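PDB 3COL: putative transcription regulator from Lactobacillus plantarum WCFS1, which is probably a TetR-family transcription regulator that binds DNA through an N-terminal helix-turn-helix and works as a dimer. Local coordinates for residues Q16-A21 / A37-I42; T66-S71 / L101-S106; Q95-S100 / H164-N169. All blocks are in the same frame, centred on the assembly; numbering follows the deposited sequence.

Interaction 1: Q16-A21 / A37-I42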
loop_
_atom_site.group_PDB
_atom_site.type_symbol
_atom_site.label_atom_id
_atom_site.label_comp_id
_atom_site.label_asym_id
_atom_site.label_seq_id
_atom_site.Cartn_x
_atom_site.Cartn_y
_atom_site.Cartn_z
ATOM N N GLN A 16 16.739 14.348 9.721
ATOM C CA GLN A 16 16.025 13.346 8.958
ATOM C C GLN A 16 15.194 12.398 9.847
ATOM O O GLN A 16 14.059 12.065 9.519
ATOM C CB GLN A 16 17.024 12.539 8.145
ATOM C CG GLN A 16 17.724 13.326 7.050
ATOM C CD GLN A 16 18.804 12.488 6.377
ATOM O OE1 GLN A 16 19.642 11.897 7.037
ATOM N NE2 GLN A 16 18.765 12.421 5.067
ATOM N N ASP A 17 15.759 11.977 10.976
ATOM C CA ASP A 17 15.012 11.140 11.927
ATOM C C ASP A 17 13.768 11.860 12.423
ATOM O O ASP A 17 12.699 11.256 12.514
ATOM C CB ASP A 17 15.883 10.736 13.103
ATOM C CG ASP A 17 16.892 9.681 12.740
ATOM O OD1 ASP A 17 16.830 9.132 11.603
ATOM O OD2 ASP A 17 17.734 9.377 13.606
ATOM N N ALA A 18 13.908 13.143 12.741
ATOM C CA ALA A 18 12.753 13.973 13.156
ATOM C C ALA A 18 11.638 14.079 12.074
ATOM O O ALA A 18 10.465 13.904 12.372
ATOM C CB ALA A 18 13.230 15.341 13.538
ATOM N N VAL A 19 12.020 14.361 10.824
ATOM C CA VAL A 19 11.078 14.373 9.682
ATOM C C VAL A 19 10.367 13.029 9.572
ATOM O O VAL A 19 9.160 12.989 9.371
ATOM C CB VAL A 19 11.804 14.708 8.328
ATOM C CG1 VAL A 19 10.857 14.599 7.100
ATOM C CG2 VAL A 19 12.437 16.116 8.385
ATOM N N ALA A 20 11.115 11.926 9.690
ATOM C CA ALA A 20 10.557 10.608 9.495
ATOM C C ALA A 20 9.505 10.289 10.575
ATOM O O ALA A 20 8.449 9.708 10.271
ATOM C CB ALA A 20 11.670 9.560 9.441
ATOM N N ALA A 21 9.786 10.690 11.820
ATOM C CA ALA A 21 8.830 10.552 12.931
ATOM C C ALA A 21 7.539 11.323 12.714
ATOM O O ALA A 21 6.461 10.820 12.970
ATOM C CB ALA A 21 9.483 10.965 14.280
ATOM N N ALA A 37 12.646 21.438 14.028
ATOM C CA ALA A 37 13.589 22.085 14.916
ATOM C C ALA A 37 13.256 21.822 16.385
ATOM O O ALA A 37 14.159 21.579 17.171
ATOM C CB ALA A 37 13.651 23.588 14.628
ATOM N N LYS A 38 11.967 21.885 16.744
ATOM C CA LYS A 38 11.517 21.615 18.110
ATOM C C LYS A 38 11.820 20.167 18.535
ATOM O O LYS A 38 12.308 19.922 19.632
ATOM C CB LYS A 38 10.017 21.940 18.262
ATOM N N ARG A 39 11.578 19.218 17.636
ATOM C CA ARG A 39 11.917 17.825 17.885
ATOM C C ARG A 39 13.419 17.557 18.108
ATOM O O ARG A 39 13.791 16.800 19.012
ATOM C CB ARG A 39 11.407 16.944 16.749
ATOM C CG ARG A 39 9.978 16.492 16.940
ATOM C CD ARG A 39 9.542 15.640 15.758
ATOM N NE ARG A 39 8.214 15.071 15.973
ATOM C CZ ARG A 39 7.970 13.907 16.564
ATOM N NH1 ARG A 39 8.962 13.154 17.040
ATOM N NH2 ARG A 39 6.716 13.504 16.678
ATOM N N VAL A 40 14.259 18.172 17.281
ATOM C CA VAL A 40 15.701 17.978 17.356
ATOM C C VAL A 40 16.281 18.753 18.540
ATOM O O VAL A 40 17.279 18.332 19.111
ATOM C CB VAL A 40 16.419 18.325 16.014
ATOM C CG1 VAL A 40 17.928 18.129 16.122
ATOM C CG2 VAL A 40 15.896 17.429 14.893
ATOM N N GLY A 41 15.638 19.860 18.916
ATOM C CA GLY A 41 16.128 20.702 19.977
ATOM C C GLY A 41 17.118 21.760 19.523
ATOM O O GLY A 41 17.977 22.192 20.307
ATOM N N ILE A 42 16.987 22.200 18.272
ATOM C CA ILE A 42 17.842 23.253 17.738
ATOM C C ILE A 42 17.009 24.414 17.190
ATOM O O ILE A 42 15.798 24.280 17.019
ATOM C CB ILE A 42 18.792 22.713 16.616
ATOM C CG1 ILE A 42 17.986 22.051 15.469
ATOM C CG2 ILE A 42 19.831 21.748 17.195
ATOM C CD1 ILE A 42 18.872 21.400 14.364
#

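Interaction 2: T66-S71 / L101-S106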
loop_
_atom_site.group_PDB
_atom_site.type_symbol
_atom_site.label_atom_id
_atom_site.label_comp_id
_atom_site.label_asym_id
_atom_site.label_seq_id
_atom_site.Cartn_x
_atom_site.Cartn_y
_atom_site.Cartn_z
ATOM N N THR A 66 14.553 5.210 0.204
ATOM C CA THR A 66 14.668 4.472 -1.060
ATOM C C THR A 66 16.071 3.990 -1.343
ATOM O O THR A 66 16.265 2.874 -1.808
ATOM C CB THR A 66 14.114 5.253 -2.264
ATOM O OG1 THR A 66 14.789 6.502 -2.391
ATOM C CG2 THR A 66 12.654 5.479 -2.083
ATOM N N ASN A 67 17.058 4.824 -1.038
ATOM C CA ASN A 67 18.456 4.434 -1.233
ATOM C C ASN A 67 18.957 3.334 -0.297
ATOM O O ASN A 67 19.941 2.668 -0.577
ATOM C CB ASN A 67 19.349 5.669 -1.199
ATOM C CG ASN A 67 19.402 6.360 -2.547
ATOM O OD1 ASN A 67 18.606 7.258 -2.844
ATOM N ND2 ASN A 67 20.311 5.899 -3.397
ATOM N N ARG A 68 18.247 3.105 0.797
ATOM C CA ARG A 68 18.646 2.026 1.691
ATOM C C ARG A 68 18.220 0.630 1.189
ATOM O O ARG A 68 18.698 -0.391 1.684
ATOM C CB ARG A 68 18.151 2.284 3.137
ATOM C CG ARG A 68 19.282 2.562 4.127
ATOM C CD ARG A 68 18.850 2.333 5.592
ATOM N NE ARG A 68 18.520 3.571 6.334
ATOM C CZ ARG A 68 17.290 4.045 6.503
ATOM N NH1 ARG A 68 16.251 3.413 5.959
ATOM N NH2 ARG A 68 17.098 5.149 7.216
ATOM N N ILE A 69 17.334 0.573 0.209
ATOM C CA ILE A 69 16.823 -0.729 -0.215
ATOM C C ILE A 69 17.899 -1.630 -0.880
ATOM O O ILE A 69 18.130 -2.770 -0.427
ATOM C CB ILE A 69 15.573 -0.596 -1.077
ATOM C CG1 ILE A 69 14.529 0.270 -0.350
ATOM C CG2 ILE A 69 15.011 -2.011 -1.445
ATOM C CD1 ILE A 69 13.298 0.562 -1.160
ATOM N N LEU A 70 18.579 -1.103 -1.897
ATOM C CA LEU A 70 19.603 -1.841 -2.639
ATOM C C LEU A 70 20.962 -1.159 -2.597
ATOM O O LEU A 70 21.055 0.047 -2.800
ATOM C CB LEU A 70 19.190 -1.961 -4.110
ATOM C CG LEU A 70 17.813 -2.544 -4.406
ATOM C CD1 LEU A 70 17.400 -2.205 -5.808
ATOM C CD2 LEU A 70 17.783 -4.039 -4.165
ATOM N N SER A 71 22.016 -1.958 -2.393
ATOM C CA SER A 71 23.390 -1.479 -2.449
ATOM C C SER A 71 23.860 -1.429 -3.894
ATOM O O SER A 71 23.154 -1.905 -4.802
ATOM C CB SER A 71 24.302 -2.395 -1.650
ATOM O OG SER A 71 24.524 -3.624 -2.335
ATOM N N LEU A 101 12.114 -6.051 6.629
ATOM C CA LEU A 101 12.008 -6.583 7.985
ATOM C C LEU A 101 13.002 -5.956 8.938
ATOM O O LEU A 101 12.745 -5.881 10.149
ATOM C CB LEU A 101 12.195 -8.107 7.996
ATOM C CG LEU A 101 11.160 -8.926 7.238
ATOM C CD1 LEU A 101 11.528 -10.397 7.207
ATOM C CD2 LEU A 101 9.838 -8.769 7.947
ATOM N N ALA A 102 14.133 -5.524 8.388
ATOM C CA ALA A 102 15.238 -4.938 9.177
ATOM C C ALA A 102 14.997 -3.453 9.431
ATOM O O ALA A 102 15.569 -2.899 10.363
ATOM C CB ALA A 102 16.566 -5.146 8.465
ATOM N N ASN A 103 14.156 -2.844 8.569
ATOM C CA ASN A 103 13.686 -1.441 8.609
ATOM C C ASN A 103 12.153 -1.350 8.518
ATOM O O ASN A 103 11.605 -0.900 7.527
ATOM C CB ASN A 103 14.300 -0.639 7.458
ATOM C CG ASN A 103 15.814 -0.760 7.422
ATOM O OD1 ASN A 103 16.540 0.068 8.000
ATOM N ND2 ASN A 103 16.303 -1.818 6.785
ATOM N N PRO A 104 11.465 -1.745 9.590
ATOM C CA PRO A 104 10.007 -1.969 9.611
ATOM C C PRO A 104 9.116 -0.764 9.321
ATOM O O PRO A 104 7.926 -0.970 9.087
ATOM C CB PRO A 104 9.730 -2.498 11.017
ATOM C CG PRO A 104 11.096 -2.874 11.596
ATOM C CD PRO A 104 12.107 -2.009 10.895
ATOM N N ASP A 105 9.663 0.458 9.347
ATOM C CA ASP A 105 8.904 1.663 9.012
ATOM C C ASP A 105 9.264 2.244 7.663
ATOM O O ASP A 105 8.671 3.221 7.263
ATOM C CB ASP A 105 9.128 2.782 10.055
ATOM C CG ASP A 105 8.510 2.440 11.390
ATOM O OD1 ASP A 105 7.398 1.867 11.403
ATOM O OD2 ASP A 105 9.164 2.712 12.399
ATOM N N SER A 106 10.259 1.675 6.992
ATOM C CA SER A 106 10.790 2.323 5.795
ATOM C C SER A 106 9.776 2.371 4.666
ATOM O O SER A 106 9.494 3.431 4.104
ATOM C CB SER A 106 12.108 1.658 5.364
ATOM O OG SER A 106 12.756 2.473 4.417
#

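Interaction 3: Q95-S100 / H164-N169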
loop_
_atom_site.group_PDB
_atom_site.type_symbol
_atom_site.label_atom_id
_atom_site.label_comp_id
_atom_site.label_asym_id
_atom_site.label_seq_id
_atom_site.Cartn_x
_atom_site.Cartn_y
_atom_site.Cartn_z
ATOM N N GLN A 95 16.179 -9.319 -1.349
ATOM C CA GLN A 95 16.725 -8.078 -0.765
ATOM C C GLN A 95 15.636 -7.110 -0.226
ATOM O O GLN A 95 15.731 -6.629 0.904
ATOM C CB GLN A 95 17.637 -7.370 -1.785
ATOM C CG GLN A 95 18.335 -6.094 -1.270
ATOM C CD GLN A 95 19.004 -6.258 0.109
ATOM O OE1 GLN A 95 19.585 -7.305 0.430
ATOM N NE2 GLN A 95 18.932 -5.201 0.921
ATOM N N VAL A 96 14.602 -6.831 -1.012
ATOM C CA VAL A 96 13.484 -5.949 -0.530
ATOM C C VAL A 96 12.900 -6.524 0.765
ATOM O O VAL A 96 12.671 -5.811 1.731
ATOM C CB VAL A 96 12.378 -5.759 -1.616
ATOM C CG1 VAL A 96 11.183 -4.875 -1.080
ATOM C CG2 VAL A 96 12.931 -5.171 -2.892
ATOM N N TYR A 97 12.685 -7.832 0.774
ATOM C CA TYR A 97 12.189 -8.573 1.935
ATOM C C TYR A 97 13.074 -8.414 3.161
ATOM O O TYR A 97 12.588 -7.996 4.223
ATOM C CB TYR A 97 12.020 -10.053 1.554
ATOM C CG TYR A 97 11.542 -10.979 2.636
ATOM C CD1 TYR A 97 10.180 -11.228 2.822
ATOM C CD2 TYR A 97 12.470 -11.648 3.464
ATOM C CE1 TYR A 97 9.739 -12.121 3.847
ATOM C CE2 TYR A 97 12.052 -12.545 4.474
ATOM C CZ TYR A 97 10.683 -12.772 4.658
ATOM O OH TYR A 97 10.268 -13.636 5.669
ATOM N N ASP A 98 14.369 -8.715 3.020
ATOM C CA ASP A 98 15.312 -8.557 4.149
ATOM C C ASP A 98 15.358 -7.106 4.597
ATOM O O ASP A 98 15.313 -6.827 5.813
ATOM C CB ASP A 98 16.734 -8.975 3.764
ATOM C CG ASP A 98 16.876 -10.480 3.517
ATOM O OD1 ASP A 98 16.039 -11.279 3.995
ATOM O OD2 ASP A 98 17.876 -10.853 2.864
ATOM N N TYR A 99 15.491 -6.203 3.619
ATOM C CA TYR A 99 15.524 -4.757 3.884
ATOM C C TYR A 99 14.331 -4.293 4.709
ATOM O O TYR A 99 14.489 -3.600 5.705
ATOM C CB TYR A 99 15.607 -3.902 2.609
ATOM C CG TYR A 99 15.460 -2.448 2.984
ATOM C CD1 TYR A 99 16.507 -1.772 3.635
ATOM C CD2 TYR A 99 14.259 -1.769 2.791
ATOM C CE1 TYR A 99 16.366 -0.469 4.022
ATOM C CE2 TYR A 99 14.112 -0.456 3.190
ATOM C CZ TYR A 99 15.166 0.183 3.799
ATOM O OH TYR A 99 15.041 1.495 4.209
ATOM N N SER A 100 13.132 -4.673 4.270
ATOM C CA SER A 100 11.927 -4.259 4.944
ATOM C C SER A 100 11.825 -4.777 6.387
ATOM O O SER A 100 11.446 -4.032 7.280
ATOM C CB SER A 100 10.687 -4.642 4.115
ATOM O OG SER A 100 9.488 -4.145 4.729
ATOM N N HIS A 164 5.313 -5.213 2.414
ATOM C CA HIS A 164 4.939 -4.204 3.372
ATOM C C HIS A 164 3.914 -4.735 4.390
ATOM O O HIS A 164 4.101 -4.548 5.571
ATOM C CB HIS A 164 4.431 -2.942 2.670
ATOM C CG HIS A 164 4.220 -1.801 3.599
ATOM N ND1 HIS A 164 3.296 -0.814 3.364
ATOM C CD2 HIS A 164 4.807 -1.491 4.777
ATOM C CE1 HIS A 164 3.316 0.053 4.364
ATOM N NE2 HIS A 164 4.221 -0.338 5.232
ATOM N N THR A 165 2.852 -5.391 3.915
ATOM C CA THR A 165 1.814 -5.981 4.770
ATOM C C THR A 165 2.415 -6.985 5.761
ATOM O O THR A 165 2.106 -6.967 6.951
ATOM C CB THR A 165 0.700 -6.651 3.939
ATOM O OG1 THR A 165 0.128 -5.699 3.021
ATOM C CG2 THR A 165 -0.428 -7.166 4.830
ATOM N N HIS A 166 3.284 -7.844 5.261
ATOM C CA HIS A 166 3.953 -8.853 6.077
ATOM C C HIS A 166 4.773 -8.155 7.181
ATOM O O HIS A 166 4.745 -8.560 8.330
ATOM C CB HIS A 166 4.822 -9.728 5.142
ATOM C CG HIS A 166 5.575 -10.829 5.837
ATOM N ND1 HIS A 166 4.968 -11.749 6.671
ATOM C CD2 HIS A 166 6.881 -11.185 5.779
ATOM C CE1 HIS A 166 5.872 -12.611 7.110
ATOM N NE2 HIS A 166 7.040 -12.288 6.588
ATOM N N THR A 167 5.474 -7.075 6.817
ATOM C CA THR A 167 6.288 -6.313 7.776
ATOM C C THR A 167 5.457 -5.664 8.887
ATOM O O THR A 167 5.789 -5.789 10.048
ATOM C CB THR A 167 7.087 -5.227 7.058
ATOM O OG1 THR A 167 7.905 -5.869 6.055
ATOM C CG2 THR A 167 7.976 -4.445 8.070
ATOM N N THR A 168 4.367 -4.992 8.518
ATOM C CA THR A 168 3.519 -4.349 9.507
ATOM C C THR A 168 2.757 -5.401 10.326
ATOM O O THR A 168 2.513 -5.193 11.506
ATOM C CB THR A 168 2.554 -3.302 8.852
ATOM O OG1 THR A 168 1.702 -3.968 7.941
ATOM C CG2 THR A 168 3.309 -2.254 8.056
ATOM N N ASN A 169 2.414 -6.541 9.721
ATOM C CA ASN A 169 1.814 -7.642 10.502
ATOM C C ASN A 169 2.741 -8.050 11.648
ATOM O O ASN A 169 2.294 -8.298 12.789
ATOM C CB ASN A 169 1.544 -8.888 9.635
ATOM C CG ASN A 169 0.275 -8.799 8.789
ATOM O OD1 ASN A 169 -0.597 -7.974 9.016
ATOM N ND2 ASN A 169 0.184 -9.686 7.772
HETATM O O HOH W 1 9.220 -13.932 7.841
#

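Interaction 1: Q16-A21 / A37-I42
Val-40 lays its CG2 methyl against CB of Ala-18, with 3.6 Å between the two carbons. Its CG1 is anti to the backbone N (chi1 179°), and this leaves CG2 as the branch that meets Ala-18. Val-40 also reaches Lys-14 on the same helix as Ala-18. Ala-18 touches the neighbouring residue as well. Its CB lies 4.0 Å from CB of Arg-39, and here the two backbones come nearest, with the CA atoms of Ala-18 and Arg-39 6.2 Å apart. The small alanine probably allows this close approach.

Arg-39 then runs along helix 11-26. From CG to NE its chain is extended. CD passes 3.9 Å from the carbonyl O of Ala-18, a van der Waals approach. One face of the guanidinium is covered by CB of Ala-21, whose distance to NH1 of Arg-39 is 3.6 Å. Arg-39 also touches Ile-22, while its residue as a whole stays exposed.

In the TetR-type DNA-binding domain, helix 33-40 is the first helix of the helix-turn-helix and helix 44-48 is the second. The contact packs that first helix on helix 11-26. Gly-41 begins the turn with positive phi, where a CB would press on the preceding carbonyl O. The helix end is closed by Ala-37 O, which accepts from both Gly-41 N and Ile-42 N. On the face of helix 11-26 turned away from 37-42, Val-19 packs on Leu-57 and Val-61. Asp-17, off to one side, forms a salt bridge with Arg-64.

Interaction 2: T66-S71 / L101-S106
Arg-68 is the residue of 66-71 that meets 101-106, and it faces Asn-103 and Ser-106. The segment starts in the last part of helix 54-67. There the carbonyl O of Thr-66 accepts a backbone bond from Ile-69 N. The side chain of Thr-66 turns away from the contact.

Further on, Arg-68 carries the contact. Its chain bends at chi3 (-101°), which carries the guanidinium across to the second segment. NH1 of Arg-68 lies 3.9 Å from OD1 of Asn-103, too long for a hydrogen bond. CD of Arg-68 is about as near, 4.0 Å from the same OD1. The guanidinium and amide planes are almost parallel, only 4° apart, but OD1 comes in obliquely. NH1 of Arg-68 is also 3.9 Å from OG of Ser-106, which sits at the edge of the guanidinium and in its plane. This OG is anti to the backbone N of Ser-106 (chi1 -166°), which turns it toward the arginine. OE1 of Glu-65 takes the salt bridge from NH1 of Arg-68 and is hydrogen-bonded to Ser-106 OG, which also bonds Tyr-99 OH. Glu-65 therefore probably balances the arginine charge and ties it indirectly to the serine. ND2 of Asn-103 is held by the carbonyl O of Tyr-99, which helps to fix the amide.

Ile-69 follows, with its side chain on Val-96 and Tyr-99 and its carbonyl O bonded to NE2 of Gln-95.

In the second segment the chain turns between helices 85-102 and 106-117, with Ser-106 N bonded to Asn-103 O. The arrangement is typical of the TetR fold, where the helix leaving the DNA-binding domain meets the helical regulatory domain.

Interaction 3: Q95-S100 / H164-N169
Ser-100 and Thr-167 make the tight part of this contact, with 2.7 Å between OG of Ser-100 and OG1 of Thr-167 in a hydrogen bond. The backbones are nearest at this pair, and their CA atoms are 6.6 Å apart. OG of Ser-100 is anti to its own N (chi1 -176°), which aims it at helix 152-171. Thr-167 OG1 also bonds to the carbonyl O of Ile-163, one turn earlier, while its methyl CG2 fits 3.6 Å from the carbonyl O of Ser-100. The two small polar side chains are thus paired inside a buried interface.

The helices belong to the all-helical regulatory domain of the TetR fold. Helix 152-171 also faces the second subunit: His-166 packs on Leu-154 of that chain, consistent with the dimer interface usual in the family.

The looser part lies between Tyr-97 and His-166. The two rings lie side by side and are not stacked. Their centroids are 5.8 Å apart, and their planes differ by 18°. The nearest atoms are CE1 of Tyr-97 and CD2 of His-166, at 3.6 Å. A water lies in the plane of the His-166 ring, 3.0 Å from its NE2. It also lies near Tyr-97 OH, but that distance is too short to be trusted. The other ring nitrogen, ND1, is hydrogen-bonded to Tyr-175 OH. A leucine in place of Tyr-97 would probably leave a gap beside the imidazole and deprive Phe-182 of its edge-to-face partner.

The three contacts run from the DNA-binding end into the regulatory domain. Interaction 1 closes first along the chain, within the helix-turn-helix region. Its centre lies about 20 Å from that of interaction 2 and about 25 Å from that of interaction 3, and it touches neither. Helix 54-67 spans the gap, since it packs on helix 11-26 and leads into interaction 2. Interactions 2 and 3 have centres about 9 Å apart, and their segments alternate along the chain. Both use helix 85-102, and Gln-95 and Tyr-99 join them. Helix 85-102 thus meets both the segment that follows helix 54-67 and helix 152-171.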